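Local coordinates for protein tRNA (cytosine(38)-C(5))-methyltransferase (Schizosaccharomyces pombe, PDB 6FDF) that methylates C5 of cytosine 38 in the anticodon loop of tRNA(Asp), and less efficiently of tRNA(Glu), using S-adenosyl-L-methionine as methyl donor, at residues I42-N47 against A58-I63; L14-G19 against C38-N43; S18-M23 against N47-L52. All coordinates share one frame; numbering follows the deposited sequence.

Interaction 1. Residues I42-N47 against A58-I63; sequences INPQAN and AKHMDI. With SAH (S-adenosyl-L-homocysteine), chain E.
A58 meets N47 where helix 44-54 leads back to strand 58-60, the second half of a beta-alpha-beta unit in the Rossmann-like methyltransferase fold. The A58 methyl, CB, packs against the N47 amide, with OD1 3.6 Å away. The amide stands beside the backbone N of its own residue (chi1 -69°), and its ND2 is hydrogen-bonded to D41 O, which ties the first turn of the helix to the end of strand 34-41. K59 starts its side chain away from I42-N47 and pairs through its backbone with A39 and D41. H60 swings its imidazole back to I42, CG anti to the backbone N (chi1 -174°). CA of I42 lies over one ring face, CD of P44 comes in at the edge, and CG1 of I42 is 3.9 Å from NE2 of H60. I42 O and H60 NE2 approach to 2.9 Å, but the angle is too poor for a hydrogen bond. From M61 on, the contact becomes the adenine site of S-adenosyl-L-homocysteine. M61 O faces C2 of the base, and I42 packs CB and CG2 against the adenine. D62 accepts from the exocyclic N6 at OD1, 2.9 Å, while S64 OG bonds its OD2. I63 finishes the recognition: its backbone N donates to adenine N1 at 2.9 Å, practically straight at 179°.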
# COMPACT_ATOMS: atom_id res chain seq x y z
N ILE A 42 -5.33 1.69 14.43
CA ILE A 42 -5.85 2.70 15.34
C ILE A 42 -6.94 3.55 14.71
O ILE A 42 -7.67 4.25 15.42
CB ILE A 42 -4.68 3.57 15.84
CG1 ILE A 42 -5.04 4.31 17.13
CG2 ILE A 42 -4.22 4.53 14.75
CD1 ILE A 42 -3.89 5.10 17.71
N ASN A 43 -7.10 3.48 13.38
CA ASN A 43 -8.03 4.33 12.66
C ASN A 43 -9.38 3.62 12.59
O ASN A 43 -9.50 2.62 11.87
CB ASN A 43 -7.50 4.62 11.25
CG ASN A 43 -8.40 5.55 10.44
OD1 ASN A 43 -9.61 5.59 10.62
ND2 ASN A 43 -7.79 6.29 9.53
N PRO A 44 -10.41 4.08 13.31
CA PRO A 44 -11.70 3.37 13.25
C PRO A 44 -12.35 3.40 11.88
O PRO A 44 -13.14 2.50 11.57
CB PRO A 44 -12.55 4.11 14.30
CG PRO A 44 -11.91 5.45 14.44
CD PRO A 44 -10.44 5.25 14.20
N GLN A 45 -12.06 4.40 11.04
CA GLN A 45 -12.61 4.38 9.68
C GLN A 45 -12.02 3.23 8.87
O GLN A 45 -12.74 2.57 8.12
CB GLN A 45 -12.38 5.72 9.00
CG GLN A 45 -13.15 6.87 9.63
CD GLN A 45 -13.06 8.15 8.84
OE1 GLN A 45 -13.99 8.50 8.10
NE2 GLN A 45 -11.95 8.86 8.96
N ALA A 46 -10.71 3.00 9.00
CA ALA A 46 -10.10 1.85 8.34
C ALA A 46 -10.71 0.55 8.84
O ALA A 46 -11.03 -0.35 8.05
CB ALA A 46 -8.59 1.85 8.58
N ASN A 47 -10.87 0.43 10.16
CA ASN A 47 -11.41 -0.79 10.75
C ASN A 47 -12.84 -1.04 10.28
O ASN A 47 -13.25 -2.19 10.10
CB ASN A 47 -11.37 -0.69 12.27
CG ASN A 47 -9.96 -0.74 12.81
OD1 ASN A 47 -9.04 -1.15 12.12
ND2 ASN A 47 -9.80 -0.35 14.07
N ALA A 58 -10.79 -6.78 12.62
CA ALA A 58 -9.96 -5.61 12.90
C ALA A 58 -10.29 -5.08 14.28
O ALA A 58 -11.47 -4.90 14.62
CB ALA A 58 -10.17 -4.53 11.85
N LYS A 59 -9.25 -4.82 15.08
CA LYS A 59 -9.40 -4.29 16.43
C LYS A 59 -8.67 -2.97 16.59
O LYS A 59 -7.57 -2.78 16.05
CB LYS A 59 -8.87 -5.29 17.46
CG LYS A 59 -9.83 -6.42 17.82
CD LYS A 59 -10.85 -5.97 18.86
CE LYS A 59 -12.12 -6.80 18.78
NZ LYS A 59 -13.33 -5.94 18.65
N HIS A 60 -9.29 -2.06 17.33
CA HIS A 60 -8.71 -0.75 17.63
C HIS A 60 -7.68 -0.92 18.74
O HIS A 60 -8.04 -1.20 19.89
CB HIS A 60 -9.80 0.23 18.04
CG HIS A 60 -9.30 1.63 18.23
ND1 HIS A 60 -8.62 2.03 19.36
CD2 HIS A 60 -9.37 2.72 17.43
CE1 HIS A 60 -8.30 3.31 19.25
NE2 HIS A 60 -8.74 3.75 18.09
N MET A 61 -6.41 -0.72 18.41
CA MET A 61 -5.36 -0.87 19.41
C MET A 61 -4.12 -0.12 18.94
O MET A 61 -3.78 -0.15 17.76
CB MET A 61 -5.05 -2.35 19.64
CG MET A 61 -3.82 -2.63 20.47
SD MET A 61 -3.83 -4.31 21.12
CE MET A 61 -5.07 -5.10 20.10
N ASP A 62 -3.46 0.55 19.88
CA ASP A 62 -2.20 1.24 19.62
C ASP A 62 -1.08 0.21 19.63
O ASP A 62 -0.78 -0.37 20.68
CB ASP A 62 -1.98 2.33 20.67
CG ASP A 62 -0.67 3.08 20.49
OD1 ASP A 62 0.08 2.81 19.52
OD2 ASP A 62 -0.38 3.96 21.33
N ILE A 63 -0.46 -0.01 18.47
CA ILE A 63 0.58 -1.03 18.35
C ILE A 63 1.76 -0.76 19.28
O ILE A 63 2.46 -1.69 19.68
CB ILE A 63 1.00 -1.12 16.86
CG1 ILE A 63 -0.10 -1.85 16.09
CG2 ILE A 63 2.35 -1.82 16.67
CD1 ILE A 63 0.00 -1.76 14.59
N SAH E . -1.31 -1.45 4.87
CA SAH E . -2.65 -0.94 5.08
CB SAH E . -2.62 0.54 5.49
CG SAH E . -1.31 0.91 6.18
SD SAH E . -1.10 2.66 6.34
C SAH E . -3.48 -1.14 3.86
O SAH E . -2.98 -1.77 2.90
OXT SAH E . -4.64 -0.69 3.87
C5' SAH E . -0.58 2.62 8.02
C4' SAH E . -1.78 2.28 8.91
O4' SAH E . -1.28 2.08 10.22
C3' SAH E . -2.83 3.39 8.97
O3' SAH E . -4.12 2.84 8.70
C2' SAH E . -2.80 3.87 10.42
O2' SAH E . -4.11 4.14 10.93
C1' SAH E . -2.17 2.69 11.15
N9 SAH E . -1.35 3.06 12.32
C8 SAH E . -0.41 4.02 12.40
N7 SAH E . 0.13 4.06 13.64
C5 SAH E . -0.46 3.11 14.39
C6 SAH E . -0.35 2.61 15.77
N6 SAH E . 0.52 3.17 16.64
N1 SAH E . -1.16 1.59 16.13
C2 SAH E . -2.03 1.03 15.27
N3 SAH E . -2.18 1.43 14.00
C4 SAH E . -1.44 2.45 13.51

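Interaction 2. Residues L14-G19 against C38-N43; sequences LELYSG and CAIDIN. With SAH (S-adenosyl-L-homocysteine), chain E.
D41 extends its carboxylate away from its own N (chi1 -159°), across to G19 and the ligand ribose; S18 holds OG between its N and carbonyl carbon (chi1 41°), close to A39 CB and D41 CB. OD2 of D41 accepts from G19 N at 2.8 Å, on its anti side and 28° out of the carboxylate plane, and from the ribose O3' of S-adenosyl-L-homocysteine at 2.6 Å. OD1 takes the ribose O2' at 2.6 Å and, through its anti lone pair, N43 N, closing an Asx turn. With an alanine at this position, both ribose hydroxyls, G19 N and N43 N would probably lose their acceptor, and the Asx turn would go. Such an acidic residue ending the second strand and gripping both ribose hydroxyls is characteristic of class I methyltransferases. Y17 turns its ring edge to the ribose O4', CD2 3.4 Å away.

Behind the site the strands run parallel: E15 N donates to C38 O, and I40 N to E15 O at 3.0 Å; S18 N reaches I40 O from above the carbonyl plane. The L16 and I40 side chains lie side by side, CD2 of L16 3.8 Å from CD1 of I40. On their face L14, C38 and I40 meet helix 68-74 and L16 meets helix 103-111, where Y17, past the strand, also packs. On the other, E15 bonds Y50 of helix 44-54 and H24 of helix 22-29; strands 58-60 and 78-81 flank the pair.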
# COMPACT_ATOMS: atom_id res chain seq x y z
N LEU A 14 -0.98 -12.47 11.63
CA LEU A 14 -1.24 -11.23 12.35
C LEU A 14 -0.99 -10.06 11.40
O LEU A 14 0.11 -9.93 10.86
CB LEU A 14 -0.35 -11.12 13.59
CG LEU A 14 -0.45 -9.84 14.42
CD1 LEU A 14 -1.84 -9.71 15.04
CD2 LEU A 14 0.64 -9.83 15.48
N GLU A 15 -2.00 -9.22 11.21
CA GLU A 15 -1.97 -8.17 10.19
C GLU A 15 -1.90 -6.82 10.90
O GLU A 15 -2.92 -6.24 11.27
CB GLU A 15 -3.20 -8.30 9.28
CG GLU A 15 -3.25 -7.39 8.08
CD GLU A 15 -4.49 -7.63 7.24
OE1 GLU A 15 -4.66 -6.93 6.21
OE2 GLU A 15 -5.30 -8.51 7.61
N LEU A 16 -0.67 -6.34 11.11
CA LEU A 16 -0.44 -5.10 11.85
C LEU A 16 -0.49 -3.90 10.92
O LEU A 16 0.01 -3.97 9.79
CB LEU A 16 0.91 -5.15 12.56
CG LEU A 16 1.09 -6.29 13.56
CD1 LEU A 16 2.54 -6.43 13.97
CD2 LEU A 16 0.20 -6.04 14.77
N TYR A 17 -1.03 -2.78 11.41
CA TYR A 17 -1.27 -1.59 10.59
C TYR A 17 -2.14 -1.96 9.39
O TYR A 17 -1.78 -1.73 8.23
CB TYR A 17 0.05 -0.94 10.12
CG TYR A 17 1.15 -0.70 11.14
CD1 TYR A 17 2.10 -1.68 11.41
CD2 TYR A 17 1.27 0.52 11.80
CE1 TYR A 17 3.13 -1.46 12.32
CE2 TYR A 17 2.29 0.75 12.72
CZ TYR A 17 3.22 -0.25 12.96
OH TYR A 17 4.25 -0.03 13.84
N SER A 18 -3.30 -2.55 9.69
CA SER A 18 -4.06 -3.28 8.68
C SER A 18 -4.76 -2.38 7.67
O SER A 18 -5.01 -2.81 6.54
CB SER A 18 -5.09 -4.17 9.36
OG SER A 18 -5.71 -3.51 10.45
N GLY A 19 -5.09 -1.15 8.04
CA GLY A 19 -5.75 -0.26 7.09
C GLY A 19 -7.05 -0.88 6.59
O GLY A 19 -7.85 -1.41 7.37
N CYS A 38 -5.97 -11.61 13.82
CA CYS A 38 -6.31 -10.26 14.23
C CYS A 38 -5.72 -9.30 13.22
O CYS A 38 -4.63 -9.53 12.69
CB CYS A 38 -5.78 -9.94 15.63
SG CYS A 38 -6.50 -8.44 16.39
N ALA A 39 -6.45 -8.22 12.96
CA ALA A 39 -5.96 -7.08 12.19
C ALA A 39 -5.99 -5.88 13.12
O ALA A 39 -7.01 -5.64 13.78
CB ALA A 39 -6.83 -6.85 10.95
N ILE A 40 -4.88 -5.17 13.23
CA ILE A 40 -4.76 -4.10 14.22
C ILE A 40 -4.55 -2.77 13.52
O ILE A 40 -3.60 -2.63 12.73
CB ILE A 40 -3.62 -4.37 15.22
CG1 ILE A 40 -3.89 -5.68 15.97
CG2 ILE A 40 -3.50 -3.22 16.20
CD1 ILE A 40 -2.87 -5.98 17.04
N ASP A 41 -5.41 -1.80 13.81
CA ASP A 41 -5.25 -0.45 13.30
C ASP A 41 -5.92 0.50 14.29
O ASP A 41 -6.94 0.17 14.90
CB ASP A 41 -5.85 -0.30 11.90
CG ASP A 41 -5.29 0.89 11.14
OD1 ASP A 41 -5.47 2.04 11.60
OD2 ASP A 41 -4.65 0.68 10.08
N ILE A 42 -5.33 1.69 14.43
CA ILE A 42 -5.85 2.70 15.34
C ILE A 42 -6.94 3.55 14.71
O ILE A 42 -7.67 4.25 15.42
CB ILE A 42 -4.68 3.57 15.84
CG1 ILE A 42 -5.04 4.31 17.13
CG2 ILE A 42 -4.22 4.53 14.75
CD1 ILE A 42 -3.89 5.10 17.71
N ASN A 43 -7.10 3.48 13.38
CA ASN A 43 -8.03 4.33 12.66
C ASN A 43 -9.38 3.62 12.59
O ASN A 43 -9.50 2.62 11.87
CB ASN A 43 -7.50 4.62 11.25
CG ASN A 43 -8.40 5.55 10.44
OD1 ASN A 43 -9.61 5.59 10.62
ND2 ASN A 43 -7.79 6.29 9.53
N SAH E . -1.31 -1.45 4.87
CA SAH E . -2.65 -0.94 5.08
CB SAH E . -2.62 0.54 5.49
CG SAH E . -1.31 0.91 6.18
SD SAH E . -1.10 2.66 6.34
C SAH E . -3.48 -1.14 3.86
O SAH E . -2.98 -1.77 2.90
OXT SAH E . -4.64 -0.69 3.87
C5' SAH E . -0.58 2.62 8.02
C4' SAH E . -1.78 2.28 8.91
O4' SAH E . -1.28 2.08 10.22
C3' SAH E . -2.83 3.39 8.97
O3' SAH E . -4.12 2.84 8.70
C2' SAH E . -2.80 3.87 10.42
O2' SAH E . -4.11 4.14 10.93
C1' SAH E . -2.17 2.69 11.15
N9 SAH E . -1.35 3.06 12.32
C8 SAH E . -0.41 4.02 12.40
N7 SAH E . 0.13 4.06 13.64
C5 SAH E . -0.46 3.11 14.39
C6 SAH E . -0.35 2.61 15.77
N6 SAH E . 0.52 3.17 16.64
N1 SAH E . -1.16 1.59 16.13
C2 SAH E . -2.03 1.03 15.27
N3 SAH E . -2.18 1.43 14.00
C4 SAH E . -1.44 2.45 13.51

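Interaction 3. Residues S18-M23 against N47-L52; sequences SGIGGM and NEIYNL. With SAH (S-adenosyl-L-homocysteine), chain E.
Y50 brings its ring up to the glycine-rich loop: CE2 comes within 3.4 Å of G21 CA, in an oblique approach, and S18 CB and the I20 carbonyl carbon also approach the ring obliquely. G19 O sits at the ring edge. A side chain at G21 would run straight into CE2, so this close fit probably requires a glycine. Next to the ring, I20 and I49 lie side by side and point the same way, CG2 of I20 being 3.7 Å from CG2 of I49.

No direct hydrogen bond crosses between the segments; one water does the joining. It accepts from S18 OG at 2.7 Å and donates to G19 O at 2.7 Å and to N47 OD1 at 2.8 Å, so that three polar groups of the loop and helix share a single buried bridge. With ND2 of N47 held on D41, OD1 is left turned to this water.

One shell further out, the Y50 ring is positioned by its hydroxyl: OH is hydrogen-bonded to E15 OE2 and to H24 ND1, and CG stands anti to the backbone N (chi1 -171°), which directs the ring toward the loop. The loop itself is folded by a turn, G21 N to S18 O at 2.8 Å, and I20 also packs on L311 and L312 of helix 305-313.

The loop also meets the ligand. I20 N donates to the carboxylate OXT of S-adenosyl-L-homocysteine at 3.0 Å, and side chains at G19 or G22 would clash with that carboxylate. A glycine-rich turn between the first strand and the first helix, wrapped round the amino-acid end of the cofactor, is the hallmark of class I methyltransferases.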
# COMPACT_ATOMS: atom_id res chain seq x y z
N SER A 18 -3.30 -2.55 9.69
CA SER A 18 -4.06 -3.28 8.68
C SER A 18 -4.76 -2.38 7.67
O SER A 18 -5.01 -2.81 6.54
CB SER A 18 -5.09 -4.17 9.36
OG SER A 18 -5.71 -3.51 10.45
N GLY A 19 -5.09 -1.15 8.04
CA GLY A 19 -5.75 -0.26 7.09
C GLY A 19 -7.05 -0.88 6.59
O GLY A 19 -7.85 -1.41 7.37
N ILE A 20 -7.27 -0.84 5.28
CA ILE A 20 -8.48 -1.44 4.73
C ILE A 20 -8.21 -2.88 4.29
O ILE A 20 -9.04 -3.50 3.61
CB ILE A 20 -9.05 -0.61 3.56
CG1 ILE A 20 -8.04 -0.54 2.41
CG2 ILE A 20 -9.45 0.77 4.03
CD1 ILE A 20 -8.56 0.19 1.19
N GLY A 21 -7.09 -3.45 4.72
CA GLY A 21 -6.85 -4.86 4.50
C GLY A 21 -6.17 -5.24 3.21
O GLY A 21 -6.41 -6.34 2.70
N GLY A 22 -5.33 -4.36 2.66
CA GLY A 22 -4.57 -4.73 1.48
C GLY A 22 -3.83 -6.05 1.64
O GLY A 22 -3.82 -6.87 0.72
N MET A 23 -3.22 -6.27 2.81
CA MET A 23 -2.48 -7.52 3.04
C MET A 23 -3.40 -8.73 2.97
O MET A 23 -3.03 -9.77 2.42
CB MET A 23 -1.75 -7.48 4.39
CG MET A 23 -0.64 -6.46 4.53
SD MET A 23 0.79 -6.88 3.50
CE MET A 23 1.94 -5.60 4.01
N ASN A 47 -10.87 0.43 10.16
CA ASN A 47 -11.41 -0.79 10.75
C ASN A 47 -12.84 -1.04 10.28
O ASN A 47 -13.25 -2.19 10.10
CB ASN A 47 -11.37 -0.69 12.27
CG ASN A 47 -9.96 -0.74 12.81
OD1 ASN A 47 -9.04 -1.15 12.12
ND2 ASN A 47 -9.80 -0.35 14.07
N GLU A 48 -13.62 0.03 10.13
CA GLU A 48 -14.99 -0.11 9.62
C GLU A 48 -14.99 -0.72 8.22
O GLU A 48 -15.75 -1.65 7.95
CB GLU A 48 -15.69 1.25 9.63
CG GLU A 48 -17.14 1.20 9.18
CD GLU A 48 -17.84 2.54 9.34
OE1 GLU A 48 -18.93 2.72 8.76
OE2 GLU A 48 -17.29 3.42 10.04
N ILE A 49 -14.15 -0.19 7.32
CA ILE A 49 -14.03 -0.78 5.98
C ILE A 49 -13.47 -2.19 6.06
O ILE A 49 -13.95 -3.10 5.38
CB ILE A 49 -13.17 0.13 5.08
CG1 ILE A 49 -13.79 1.52 4.96
CG2 ILE A 49 -12.95 -0.51 3.71
CD1 ILE A 49 -15.17 1.51 4.35
N TYR A 50 -12.46 -2.41 6.92
CA TYR A 50 -11.87 -3.74 7.02
C TYR A 50 -12.93 -4.77 7.38
O TYR A 50 -13.07 -5.81 6.73
CB TYR A 50 -10.72 -3.76 8.04
CG TYR A 50 -9.93 -5.06 8.00
CD1 TYR A 50 -10.48 -6.25 8.50
CD2 TYR A 50 -8.66 -5.11 7.46
CE1 TYR A 50 -9.77 -7.45 8.44
CE2 TYR A 50 -7.94 -6.30 7.41
CZ TYR A 50 -8.51 -7.46 7.90
OH TYR A 50 -7.80 -8.64 7.85
N ASN A 51 -13.69 -4.49 8.44
CA ASN A 51 -14.63 -5.48 8.96
C ASN A 51 -15.81 -5.69 8.02
O ASN A 51 -16.35 -6.80 7.95
CB ASN A 51 -15.10 -5.05 10.35
CG ASN A 51 -13.99 -5.17 11.38
OD1 ASN A 51 -13.13 -6.04 11.28
ND2 ASN A 51 -14.00 -4.29 12.38
N LEU A 52 -16.22 -4.64 7.31
CA LEU A 52 -17.32 -4.78 6.36
C LEU A 52 -16.96 -5.72 5.22
O LEU A 52 -17.82 -6.44 4.71
CB LEU A 52 -17.70 -3.40 5.81
CG LEU A 52 -18.71 -3.38 4.67
CD1 LEU A 52 -20.05 -3.92 5.13
CD2 LEU A 52 -18.85 -1.98 4.09
N SAH E . -1.31 -1.45 4.87
CA SAH E . -2.65 -0.94 5.08
CB SAH E . -2.62 0.54 5.49
CG SAH E . -1.31 0.91 6.18
SD SAH E . -1.10 2.66 6.34
C SAH E . -3.48 -1.14 3.86
O SAH E . -2.98 -1.77 2.90
OXT SAH E . -4.64 -0.69 3.87
C5' SAH E . -0.58 2.62 8.02
C4' SAH E . -1.78 2.28 8.91
O4' SAH E . -1.28 2.08 10.22
C3' SAH E . -2.83 3.39 8.97
O3' SAH E . -4.12 2.84 8.70
C2' SAH E . -2.80 3.87 10.42
O2' SAH E . -4.11 4.14 10.93
C1' SAH E . -2.17 2.69 11.15
N9 SAH E . -1.35 3.06 12.32
C8 SAH E . -0.41 4.02 12.40
N7 SAH E . 0.13 4.06 13.64
C5 SAH E . -0.46 3.11 14.39
C6 SAH E . -0.35 2.61 15.77
N6 SAH E . 0.52 3.17 16.64
N1 SAH E . -1.16 1.59 16.13
C2 SAH E . -2.03 1.03 15.27
N3 SAH E . -2.18 1.43 14.00
C4 SAH E . -1.44 2.45 13.51
O HOH W 1 -8.13 -2.50 9.86

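Overall arrangement
The three contacts sit close together on one side of the chain's centre, with interactions 1 and 2 about 6 Å apart, 2 and 3 about 8 Å, and 1 and 3 about 9 Å, centre to centre. Along the chain, strand 11-16, helix 22-29, strand 34-41, helix 44-54 and strand 58-60 make two successive beta-alpha-beta units, and their three strands are neighbours in the seven-stranded mixed sheet. Interactions 1 and 2 share I42 and N43, interactions 2 and 3 share S18 and G19, and N47 belongs to both 1 and 3. Each contributes to the S-adenosyl-L-homocysteine pocket: interaction 1 takes the adenine, interaction 2 the ribose, interaction 3 the amino-acid end.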